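Local atomic coordinates of putative thiol-disulfide oxidoreductase (Bacteroides vulgatus, PDB entry 4GRF), a protein that probably acts as a thiol-disulfide oxidoreductase, the chain here being the thioredoxin domain of a longer protein related to the TlpA-like family. Residues 12-23 / 66-77; 109-117 / 125-136. All coordinates share one frame; numbering follows the deposited sequence.

Interaction 1 (12-23 / 66-77); sequences ITGIDLKGNSVS and YGVSTDRREEDW
Tyr66 stands between Ile12 and Val22, joining the two-stranded antiparallel hairpin 13-15/21-23 to strand 63-69 of the thioredoxin-fold sheet. With CG anti to the backbone N (chi1 -178°), the ring is carried off the strand until its hydroxyl meets the hairpin backbone. Ile12 CG2 lies at the ring edge, near its plane, 3.9 Å from Tyr66 CE2; Val22 CG1 touches the other carbon ortho to the hydroxyl, Tyr66 CE1, at 4.1 Å. In both pairs the side chains run past each other in opposite senses. Ile12 CG2 also meets Val68, two residues along the strand and on the same side, whose CG1 is 4.1 Å away; beyond them Tyr105 and Phe36 also pack on Ile12, and Phe27 meets the ring of Tyr66.

Trp77, in the first turn of helix 74-84, makes a separate contact with the type I turn Asp16 to Gly19. The far end of its indole does the touching: Leu17 CD2 approaches CH2 obliquely at 3.7 Å, and Ile15 O is 3.6 Å from the same carbon. Asp16 holds the turn's shape through OD1, which accepts a nearly straight bond from Asn20 N (3.0 Å, 164°) and a weak one from Lys18 N.

The polar end of Tyr66 is satisfied by the hairpin backbone. Its OH donates to Val22 O at 2.8 Å, tilted 31° from the carbonyl plane, and Gly14 N reaches that oxygen from the opposite face.

Interaction 2 (109-117 / 125-136); sequences GFPHIILVD and KELRGDDLYNTV. With GSH (glutathione), chain H.
The guanidinium of Arg128 has Pro111 over one face, CG lying 3.4 Å above the plane and offset toward the rim, so that the ring carbon is nearest NE. In the guanidinium plane, NH1 donates to the backbone oxygen of its own neighbour, Leu127 O, at 2.8 Å; the donor stands well above that carbonyl's plane. NH2 lies 2.9 Å from Pro111 O, but the angle is too poor for a hydrogen bond, and Glu126 OE1, well out of the plane, adds only an attraction of charges. The bend at chi2 (-78°) folds the side chain back so that the group can lie on the proline. With an alanine at this position, that face of Pro111 would probably lose its cover, and Leu127 O and the Glu126 carboxylate their cationic partner.

Pro111 follows a cis peptide bond and its side chain touches the CxxC disulfide residues Cys41 and Cys44, as the cis-proline of the thioredoxin fold does. From there strand 112-116 runs almost parallel to helix 129-136, at 9°, the two axes coming no closer than 10.2 Å, and apolar side chains fill the interval. Ile113 CD1 meets Leu132 CD1, the two side chains crossing at about a right angle, and Leu115 reaches Leu127 through CB and Val136 through CD1. The backbones add one weak bond, Leu127 N to Ile113 O at 3.4 Å, whereas Ile113 N is buried without a partner.

Ile114 is turned differently: its CG2 rests against Lys125 CB at 3.8 Å. Beyond that point the extended lysine carries NZ to Leu3 O, its hydrogen-bond partner, and to within 3.4 Å of glutathione O31.

In the fold
Interactions 1 and 2 come one after the other along the chain and lie on opposite sides of its centre, their own centres about 20 Å apart. Their nearest atoms are about 5 Å apart without touching. Both reach the same five-stranded sheet, where strand 31-37 separates strand 63-69 of interaction 1 from strand 112-116 of interaction 2. Their relation to the bound ligand differs. Lys125 of interaction 2 belongs to the glutathione pocket, its side chain about 9 Å from that of Cys106, the covalent attachment site, and Pro111 adjoins the Cys41-Cys44 disulfide. In 12-23/66-77, by contrast, the Ile12 side chain is about 14 Å from glutathione.

Interaction 1 (12-23 / 66-77)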
loop_
_atom_site.group_PDB
_atom_site.type_symbol
_atom_site.label_atom_id
_atom_site.label_comp_id
_atom_site.label_asym_id
_atom_site.label_seq_id
_atom_site.Cartn_x
_atom_site.Cartn_y
_atom_site.Cartn_z
ATOM N N ILE A 12 7.313 5.045 6.617
ATOM C CA ILE A 12 7.642 4.677 5.250
ATOM C C ILE A 12 7.749 5.965 4.433
ATOM O O ILE A 12 6.864 6.836 4.523
ATOM C CB ILE A 12 6.542 3.817 4.573
ATOM C CG1 ILE A 12 6.149 2.583 5.390
ATOM C CG2 ILE A 12 6.989 3.364 3.181
ATOM C CD1 ILE A 12 4.930 1.884 4.818
ATOM N N THR A 13 8.815 6.090 3.639
ATOM C CA THR A 13 8.924 7.153 2.663
ATOM C C THR A 13 9.473 6.558 1.384
ATOM O O THR A 13 10.372 5.718 1.432
ATOM C CB THR A 13 9.874 8.279 3.108
ATOM O OG1 THR A 13 9.530 8.709 4.430
ATOM C CG2 THR A 13 9.756 9.464 2.173
ATOM N N GLY A 14 8.906 6.968 0.262
ATOM C CA GLY A 14 9.430 6.621 -1.051
ATOM C C GLY A 14 9.210 7.793 -1.994
ATOM O O GLY A 14 8.630 8.818 -1.610
ATOM N N ILE A 15 9.681 7.635 -3.236
ATOM C CA ILE A 15 9.504 8.634 -4.272
ATOM C C ILE A 15 8.331 8.260 -5.180
ATOM O O ILE A 15 8.235 7.123 -5.650
ATOM C CB ILE A 15 10.805 8.798 -5.102
ATOM C CG1 ILE A 15 12.019 9.001 -4.188
ATOM C CG2 ILE A 15 10.659 9.930 -6.111
ATOM C CD1 ILE A 15 11.927 10.190 -3.252
ATOM N N ASP A 16 7.432 9.223 -5.427
ATOM C CA ASP A 16 6.219 8.965 -6.165
ATOM C C ASP A 16 6.453 9.224 -7.645
ATOM O O ASP A 16 7.602 9.481 -8.051
ATOM C CB ASP A 16 5.017 9.743 -5.567
ATOM C CG ASP A 16 5.011 11.250 -5.897
ATOM O OD1 ASP A 16 5.903 11.769 -6.589
ATOM O OD2 ASP A 16 4.056 11.940 -5.458
ATOM N N LEU A 17 5.397 9.118 -8.441
ATOM C CA LEU A 17 5.517 9.232 -9.906
ATOM C C LEU A 17 5.757 10.690 -10.345
ATOM O O LEU A 17 6.089 10.969 -11.504
ATOM C CB LEU A 17 4.277 8.678 -10.593
ATOM C CG LEU A 17 4.104 7.155 -10.553
ATOM C CD1 LEU A 17 2.751 6.760 -11.105
ATOM C CD2 LEU A 17 5.224 6.467 -11.311
ATOM N N LYS A 18 5.545 11.622 -9.432
ATOM C CA LYS A 18 5.852 13.032 -9.721
ATOM C C LYS A 18 7.237 13.453 -9.215
ATOM O O LYS A 18 7.598 14.630 -9.256
ATOM C CB LYS A 18 4.754 13.936 -9.147
ATOM C CG LYS A 18 3.454 13.780 -9.918
ATOM C CD LYS A 18 2.365 14.731 -9.449
ATOM C CE LYS A 18 1.188 14.697 -10.414
ATOM N NZ LYS A 18 -0.057 15.275 -9.838
ATOM N N GLY A 19 8.029 12.487 -8.770
ATOM C CA GLY A 19 9.389 12.747 -8.346
ATOM C C GLY A 19 9.528 13.377 -6.979
ATOM O O GLY A 19 10.565 13.967 -6.661
ATOM N N ASN A 20 8.484 13.237 -6.163
ATOM C CA ASN A 20 8.457 13.820 -4.829
ATOM C C ASN A 20 8.461 12.746 -3.738
ATOM O O ASN A 20 7.981 11.646 -3.947
ATOM C CB ASN A 20 7.245 14.714 -4.699
ATOM C CG ASN A 20 7.293 15.874 -5.666
ATOM O OD1 ASN A 20 8.320 16.519 -5.798
ATOM N ND2 ASN A 20 6.202 16.118 -6.352
ATOM N N SER A 21 9.016 13.068 -2.578
ATOM C CA SER A 21 9.005 12.141 -1.470
ATOM C C SER A 21 7.619 12.194 -0.836
ATOM O O SER A 21 7.094 13.274 -0.567
ATOM C CB SER A 21 10.056 12.529 -0.434
ATOM O OG SER A 21 11.334 12.116 -0.866
ATOM N N VAL A 22 7.035 11.026 -0.607
ATOM C CA VAL A 22 5.712 10.917 -0.014
ATOM C C VAL A 22 5.789 9.804 1.023
ATOM O O VAL A 22 6.290 8.707 0.733
ATOM C CB VAL A 22 4.638 10.571 -1.066
ATOM C CG1 VAL A 22 3.277 10.405 -0.397
ATOM C CG2 VAL A 22 4.558 11.664 -2.124
ATOM N N SER A 23 5.346 10.124 2.234
ATOM C CA SER A 23 5.436 9.238 3.387
ATOM C C SER A 23 4.058 8.772 3.844
ATOM O O SER A 23 3.074 9.430 3.602
ATOM C CB SER A 23 6.046 9.983 4.564
ATOM O OG SER A 23 5.130 10.948 5.031
ATOM N N TYR A 66 -1.897 3.584 -0.548
ATOM C CA TYR A 66 -0.488 3.930 -0.602
ATOM C C TYR A 66 0.277 2.674 -1.032
ATOM O O TYR A 66 0.417 1.698 -0.277
ATOM C CB TYR A 66 -0.039 4.416 0.776
ATOM C CG TYR A 66 1.409 4.879 0.937
ATOM C CD1 TYR A 66 1.927 5.934 0.201
ATOM C CD2 TYR A 66 2.217 4.312 1.911
ATOM C CE1 TYR A 66 3.225 6.375 0.396
ATOM C CE2 TYR A 66 3.511 4.735 2.111
ATOM C CZ TYR A 66 4.015 5.772 1.364
ATOM O OH TYR A 66 5.307 6.189 1.579
ATOM N N GLY A 67 0.717 2.664 -2.288
ATOM C CA GLY A 67 1.458 1.526 -2.800
ATOM C C GLY A 67 2.948 1.723 -2.613
ATOM O O GLY A 67 3.488 2.807 -2.901
ATOM N N VAL A 68 3.602 0.675 -2.108
ATOM C CA VAL A 68 5.005 0.712 -1.740
ATOM C C VAL A 68 5.745 -0.398 -2.442
ATOM O O VAL A 68 5.546 -1.569 -2.126
ATOM C CB VAL A 68 5.176 0.574 -0.217
ATOM C CG1 VAL A 68 6.645 0.663 0.168
ATOM C CG2 VAL A 68 4.352 1.621 0.503
ATOM N N SER A 69 6.564 -0.037 -3.439
ATOM C CA SER A 69 7.307 -1.047 -4.203
ATOM C C SER A 69 8.742 -1.188 -3.771
ATOM O O SER A 69 9.414 -0.205 -3.437
ATOM C CB SER A 69 7.277 -0.746 -5.704
ATOM O OG SER A 69 8.110 -1.641 -6.430
ATOM N N THR A 70 9.193 -2.436 -3.806
ATOM C CA THR A 70 10.567 -2.802 -3.547
ATOM C C THR A 70 11.332 -3.098 -4.846
ATOM O O THR A 70 12.419 -3.650 -4.818
ATOM C CB THR A 70 10.634 -4.056 -2.665
ATOM O OG1 THR A 70 10.018 -5.155 -3.334
ATOM C CG2 THR A 70 9.948 -3.834 -1.330
ATOM N N ASP A 71 10.782 -2.711 -5.974
ATOM C CA ASP A 71 11.427 -2.982 -7.262
ATOM C C ASP A 71 12.870 -2.464 -7.319
ATOM O O ASP A 71 13.145 -1.314 -6.969
ATOM C CB ASP A 71 10.624 -2.336 -8.389
ATOM C CG ASP A 71 9.560 -3.258 -8.934
ATOM O OD1 ASP A 71 9.938 -4.278 -9.536
ATOM O OD2 ASP A 71 8.370 -2.945 -8.769
ATOM N N ARG A 72 13.789 -3.324 -7.778
ATOM C CA ARG A 72 15.181 -2.932 -7.943
ATOM C C ARG A 72 15.325 -1.985 -9.131
ATOM O O ARG A 72 16.190 -1.109 -9.137
ATOM C CB ARG A 72 16.074 -4.166 -8.146
ATOM C CG ARG A 72 16.111 -5.120 -6.954
ATOM C CD ARG A 72 17.495 -5.736 -6.755
ATOM N NE ARG A 72 18.358 -5.587 -7.927
ATOM C CZ ARG A 72 19.428 -4.795 -7.974
ATOM N NH1 ARG A 72 19.781 -4.082 -6.911
ATOM N NH2 ARG A 72 20.154 -4.717 -9.083
ATOM N N ARG A 73 14.450 -2.126 -10.103
ATOM C CA ARG A 73 14.498 -1.250 -11.245
ATOM C C ARG A 73 13.277 -0.372 -11.404
ATOM O O ARG A 73 12.180 -0.837 -11.520
ATOM C CB ARG A 73 14.705 -2.056 -12.507
ATOM C CG ARG A 73 15.939 -2.910 -12.450
ATOM C CD ARG A 73 16.381 -3.317 -13.830
ATOM N NE ARG A 73 15.455 -4.251 -14.441
ATOM C CZ ARG A 73 14.999 -4.140 -15.681
ATOM N NH1 ARG A 73 15.401 -3.135 -16.450
ATOM N NH2 ARG A 73 14.153 -5.040 -16.160
ATOM N N GLU A 74 13.526 0.914 -11.469
ATOM C CA GLU A 74 12.487 1.895 -11.631
ATOM C C GLU A 74 11.659 1.634 -12.888
ATOM O O GLU A 74 10.434 1.790 -12.884
ATOM C CB GLU A 74 13.118 3.285 -11.673
ATOM C CG GLU A 74 12.144 4.436 -11.684
ATOM C CD GLU A 74 12.867 5.765 -11.597
ATOM O OE1 GLU A 74 12.653 6.619 -12.481
ATOM O OE2 GLU A 74 13.665 5.938 -10.650
ATOM N N GLU A 75 12.307 1.190 -13.963
ATOM C CA GLU A 75 11.605 0.928 -15.212
ATOM C C GLU A 75 10.546 -0.160 -15.045
ATOM O O GLU A 75 9.457 -0.049 -15.584
ATOM C CB GLU A 75 12.597 0.530 -16.315
ATOM C CG GLU A 75 13.642 -0.489 -15.888
ATOM C CD GLU A 75 14.760 -0.642 -16.907
ATOM O OE1 GLU A 75 15.883 -0.153 -16.641
ATOM O OE2 GLU A 75 14.516 -1.245 -17.975
ATOM N N ASP A 76 10.886 -1.214 -14.296
ATOM C CA ASP A 76 9.964 -2.332 -14.064
ATOM C C ASP A 76 8.731 -1.871 -13.284
ATOM O O ASP A 76 7.596 -2.271 -13.586
ATOM C CB ASP A 76 10.628 -3.473 -13.278
ATOM C CG ASP A 76 11.724 -4.186 -14.045
ATOM O OD1 ASP A 76 11.761 -4.109 -15.287
ATOM O OD2 ASP A 76 12.543 -4.851 -13.373
ATOM N N TRP A 77 8.976 -1.043 -12.274
ATOM C CA TRP A 77 7.925 -0.447 -11.452
ATOM C C TRP A 77 6.956 0.393 -12.291
ATOM O O TRP A 77 5.735 0.210 -12.231
ATOM C CB TRP A 77 8.598 0.396 -10.378
ATOM C CG TRP A 77 7.724 1.206 -9.512
ATOM C CD1 TRP A 77 6.743 0.742 -8.671
ATOM C CD2 TRP A 77 7.758 2.637 -9.341
ATOM N NE1 TRP A 77 6.166 1.791 -8.007
ATOM C CE2 TRP A 77 6.770 2.963 -8.389
ATOM C CE3 TRP A 77 8.531 3.669 -9.888
ATOM C CZ2 TRP A 77 6.520 4.277 -7.989
ATOM C CZ3 TRP A 77 8.285 4.983 -9.478
ATOM C CH2 TRP A 77 7.280 5.269 -8.543
#

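Interaction 2 (109-117 / 125-136)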
loop_
_atom_site.group_PDB
_atom_site.type_symbol
_atom_site.label_atom_id
_atom_site.label_comp_id
_atom_site.label_asym_id
_atom_site.label_seq_id
_atom_site.Cartn_x
_atom_site.Cartn_y
_atom_site.Cartn_z
ATOM N N GLY A 109 6.352 -12.317 3.188
ATOM C CA GLY A 109 5.852 -12.690 1.861
ATOM C C GLY A 109 5.000 -11.603 1.245
ATOM O O GLY A 109 4.549 -10.694 1.938
ATOM N N PHE A 110 4.791 -11.706 -0.064
ATOM C CA PHE A 110 3.998 -10.733 -0.831
ATOM C C PHE A 110 2.884 -11.451 -1.573
ATOM O O PHE A 110 3.031 -12.616 -1.928
ATOM C CB PHE A 110 4.871 -10.018 -1.853
ATOM C CG PHE A 110 5.995 -9.244 -1.254
ATOM C CD1 PHE A 110 7.128 -9.895 -0.801
ATOM C CD2 PHE A 110 5.938 -7.863 -1.152
ATOM C CE1 PHE A 110 8.181 -9.184 -0.242
ATOM C CE2 PHE A 110 6.989 -7.149 -0.606
ATOM C CZ PHE A 110 8.114 -7.811 -0.150
ATOM N N PRO A 111 1.754 -10.766 -1.811
ATOM C CA PRO A 111 1.454 -9.404 -1.428
ATOM C C PRO A 111 1.362 -9.253 0.099
ATOM O O PRO A 111 1.108 -10.220 0.803
ATOM C CB PRO A 111 0.069 -9.166 -2.055
ATOM C CG PRO A 111 -0.557 -10.510 -2.106
ATOM C CD PRO A 111 0.573 -11.463 -2.358
ATOM N N HIS A 112 1.604 -8.036 0.564
ATOM C CA HIS A 112 1.403 -7.673 1.941
ATOM C C HIS A 112 0.520 -6.422 1.942
ATOM O O HIS A 112 0.966 -5.317 1.564
ATOM C CB HIS A 112 2.709 -7.394 2.645
ATOM C CG HIS A 112 2.560 -7.277 4.114
ATOM N ND1 HIS A 112 2.264 -8.362 4.909
ATOM C CD2 HIS A 112 2.650 -6.215 4.942
ATOM C CE1 HIS A 112 2.174 -7.968 6.164
ATOM N NE2 HIS A 112 2.411 -6.671 6.213
ATOM N N ILE A 113 -0.749 -6.625 2.291
ATOM C CA ILE A 113 -1.715 -5.532 2.237
ATOM C C ILE A 113 -2.393 -5.367 3.596
ATOM O O ILE A 113 -3.034 -6.296 4.108
ATOM C CB ILE A 113 -2.782 -5.784 1.167
ATOM C CG1 ILE A 113 -2.123 -6.097 -0.174
ATOM C CG2 ILE A 113 -3.695 -4.573 1.051
ATOM C CD1 ILE A 113 -3.108 -6.419 -1.285
ATOM N N ILE A 114 -2.237 -4.184 4.168
ATOM C CA ILE A 114 -2.740 -3.884 5.494
ATOM C C ILE A 114 -3.588 -2.608 5.456
ATOM O O ILE A 114 -3.494 -1.832 4.523
ATOM C CB ILE A 114 -1.605 -3.698 6.511
ATOM C CG1 ILE A 114 -0.685 -2.536 6.098
ATOM C CG2 ILE A 114 -0.793 -4.988 6.634
ATOM C CD1 ILE A 114 0.378 -2.203 7.117
ATOM N N LEU A 115 -4.405 -2.406 6.486
ATOM C CA LEU A 115 -5.229 -1.215 6.620
ATOM C C LEU A 115 -4.766 -0.457 7.843
ATOM O O LEU A 115 -4.681 -1.030 8.941
ATOM C CB LEU A 115 -6.719 -1.542 6.771
ATOM C CG LEU A 115 -7.651 -0.312 6.784
ATOM C CD1 LEU A 115 -7.507 0.544 5.526
ATOM C CD2 LEU A 115 -9.096 -0.732 7.004
ATOM N N VAL A 116 -4.408 0.801 7.621
ATOM C CA VAL A 116 -3.974 1.719 8.674
ATOM C C VAL A 116 -5.074 2.758 8.956
ATOM O O VAL A 116 -5.669 3.308 8.040
ATOM C CB VAL A 116 -2.660 2.404 8.259
ATOM C CG1 VAL A 116 -2.216 3.414 9.311
ATOM C CG2 VAL A 116 -1.581 1.354 8.008
ATOM N N ASP A 117 -5.336 3.025 10.239
ATOM C CA ASP A 117 -6.394 3.982 10.597
ATOM C C ASP A 117 -5.882 5.432 10.570
ATOM O O ASP A 117 -4.709 5.691 10.313
ATOM C CB ASP A 117 -7.085 3.561 11.920
ATOM C CG ASP A 117 -6.249 3.841 13.169
ATOM O OD1 ASP A 117 -5.215 4.518 13.067
ATOM O OD2 ASP A 117 -6.653 3.385 14.274
ATOM N N LYS A 125 -5.083 -6.776 8.537
ATOM C CA LYS A 125 -4.058 -7.303 7.652
ATOM C C LYS A 125 -4.570 -8.523 6.866
ATOM O O LYS A 125 -5.739 -8.939 7.001
ATOM C CB LYS A 125 -2.813 -7.667 8.462
ATOM C CG LYS A 125 -3.105 -8.490 9.706
ATOM C CD LYS A 125 -1.820 -8.890 10.420
ATOM C CE LYS A 125 -2.122 -9.720 11.656
ATOM N NZ LYS A 125 -0.878 -10.045 12.409
ATOM N N GLU A 126 -3.685 -9.077 6.042
ATOM C CA GLU A 126 -4.012 -10.230 5.192
ATOM C C GLU A 126 -5.238 -9.991 4.325
ATOM O O GLU A 126 -6.097 -10.869 4.181
ATOM C CB GLU A 126 -4.210 -11.490 6.033
ATOM C CG GLU A 126 -2.943 -12.029 6.683
ATOM C CD GLU A 126 -1.953 -12.587 5.667
ATOM O OE1 GLU A 126 -2.384 -13.028 4.574
ATOM O OE2 GLU A 126 -0.742 -12.586 5.965
ATOM N N LEU A 127 -5.298 -8.806 3.724
ATOM C CA LEU A 127 -6.432 -8.393 2.922
ATOM C C LEU A 127 -6.258 -8.820 1.461
ATOM O O LEU A 127 -5.253 -8.506 0.843
ATOM C CB LEU A 127 -6.586 -6.871 3.021
ATOM C CG LEU A 127 -6.796 -6.405 4.462
ATOM C CD1 LEU A 127 -6.997 -4.904 4.526
ATOM C CD2 LEU A 127 -7.995 -7.095 5.077
ATOM N N ARG A 128 -7.254 -9.522 0.924
ATOM C CA ARG A 128 -7.224 -9.997 -0.469
ATOM C C ARG A 128 -8.626 -9.991 -1.031
ATOM O O ARG A 128 -9.593 -10.156 -0.297
ATOM C CB ARG A 128 -6.726 -11.430 -0.534
ATOM C CG ARG A 128 -5.418 -11.651 0.167
ATOM C CD ARG A 128 -4.245 -11.173 -0.664
ATOM N NE ARG A 128 -3.031 -11.655 -0.019
ATOM C CZ ARG A 128 -2.426 -11.029 0.985
ATOM N NH1 ARG A 128 -2.876 -9.852 1.422
ATOM N NH2 ARG A 128 -1.348 -11.567 1.531
ATOM N N GLY A 129 -8.726 -9.819 -2.345
ATOM C CA GLY A 129 -9.991 -10.002 -3.051
ATOM C C GLY A 129 -11.133 -9.206 -2.470
ATOM O O GLY A 129 -10.966 -8.054 -2.079
ATOM N N ASP A 130 -12.301 -9.835 -2.410
ATOM C CA ASP A 130 -13.510 -9.148 -1.983
ATOM C C ASP A 130 -13.404 -8.747 -0.521
ATOM O O ASP A 130 -14.095 -7.831 -0.068
ATOM C CB ASP A 130 -14.743 -10.034 -2.188
ATOM C CG ASP A 130 -15.039 -10.297 -3.659
ATOM O OD1 ASP A 130 -14.984 -9.341 -4.466
ATOM O OD2 ASP A 130 -15.330 -11.462 -4.000
ATOM N N ASP A 131 -12.540 -9.440 0.214
ATOM C CA ASP A 131 -12.412 -9.196 1.636
ATOM C C ASP A 131 -11.753 -7.850 1.859
ATOM O O ASP A 131 -11.977 -7.171 2.859
ATOM C CB ASP A 131 -11.592 -10.295 2.296
ATOM C CG ASP A 131 -11.659 -10.227 3.793
ATOM O OD1 ASP A 131 -12.791 -10.119 4.311
ATOM O OD2 ASP A 131 -10.594 -10.261 4.446
ATOM N N LEU A 132 -10.944 -7.460 0.894
ATOM C CA LEU A 132 -10.314 -6.164 0.904
ATOM C C LEU A 132 -11.364 -5.023 0.857
ATOM O O LEU A 132 -11.411 -4.136 1.737
ATOM C CB LEU A 132 -9.359 -6.165 -0.272
ATOM C CG LEU A 132 -8.321 -5.101 -0.384
ATOM C CD1 LEU A 132 -7.158 -5.659 -1.176
ATOM C CD2 LEU A 132 -8.997 -3.925 -1.063
ATOM N N TYR A 133 -12.236 -5.057 -0.145
ATOM C CA TYR A 133 -13.340 -4.116 -0.239
ATOM C C TYR A 133 -14.211 -4.143 1.026
ATOM O O TYR A 133 -14.521 -3.100 1.616
ATOM C CB TYR A 133 -14.200 -4.471 -1.457
ATOM C CG TYR A 133 -15.305 -3.490 -1.710
ATOM C CD1 TYR A 133 -16.509 -3.581 -1.008
ATOM C CD2 TYR A 133 -15.159 -2.471 -2.634
ATOM C CE1 TYR A 133 -17.524 -2.685 -1.221
ATOM C CE2 TYR A 133 -16.176 -1.567 -2.862
ATOM C CZ TYR A 133 -17.351 -1.681 -2.158
ATOM O OH TYR A 133 -18.358 -0.791 -2.386
ATOM N N ASN A 134 -14.635 -5.330 1.429
ATOM C CA ASN A 134 -15.550 -5.441 2.572
ATOM C C ASN A 134 -14.923 -4.926 3.860
ATOM O O ASN A 134 -15.604 -4.287 4.661
ATOM C CB ASN A 134 -16.052 -6.873 2.741
ATOM C CG ASN A 134 -16.777 -7.373 1.506
ATOM O OD1 ASN A 134 -17.266 -6.581 0.689
ATOM N ND2 ASN A 134 -16.824 -8.680 1.346
ATOM N N THR A 135 -13.620 -5.148 4.035
ATOM C CA THR A 135 -12.933 -4.674 5.230
ATOM C C THR A 135 -12.827 -3.160 5.239
ATOM O O THR A 135 -13.095 -2.504 6.259
ATOM C CB THR A 135 -11.533 -5.318 5.380
ATOM O OG1 THR A 135 -11.689 -6.730 5.522
ATOM C CG2 THR A 135 -10.812 -4.762 6.612
ATOM N N VAL A 136 -12.489 -2.567 4.096
ATOM C CA VAL A 136 -12.415 -1.127 4.041
ATOM C C VAL A 136 -13.793 -0.526 4.282
ATOM O O VAL A 136 -13.928 0.459 4.994
ATOM C CB VAL A 136 -11.825 -0.627 2.701
ATOM C CG1 VAL A 136 -11.977 0.874 2.567
ATOM C CG2 VAL A 136 -10.358 -1.043 2.601
HETATM N N1 GSH H . 7.366 -4.518 18.493
HETATM C CA1 GSH H . 7.609 -5.835 17.845
HETATM C C1 GSH H . 8.654 -6.635 18.574
HETATM O O11 GSH H . 8.406 -7.827 18.861
HETATM O O12 GSH H . 9.739 -6.081 18.865
HETATM C CB1 GSH H . 8.020 -5.595 16.393
HETATM C CG1 GSH H . 8.637 -6.840 15.761
HETATM C CD1 GSH H . 7.567 -7.757 15.208
HETATM O OE1 GSH H . 6.379 -7.462 15.224
HETATM N N2 GSH H . 7.993 -8.905 14.685
HETATM C CA2 GSH H . 7.064 -9.825 14.070
HETATM C C2 GSH H . 6.010 -10.287 15.031
HETATM O O2 GSH H . 6.308 -10.721 16.134
HETATM C CB2 GSH H . 7.805 -11.036 13.501
HETATM S SG2 GSH H . 9.202 -10.569 12.457
HETATM N N3 GSH H . 4.768 -10.187 14.571
HETATM C CA3 GSH H . 3.591 -10.617 15.299
HETATM C C3 GSH H . 2.394 -10.687 14.368
HETATM O O31 GSH H . 1.290 -11.006 14.849
HETATM O O32 GSH H . 2.542 -10.419 13.149
#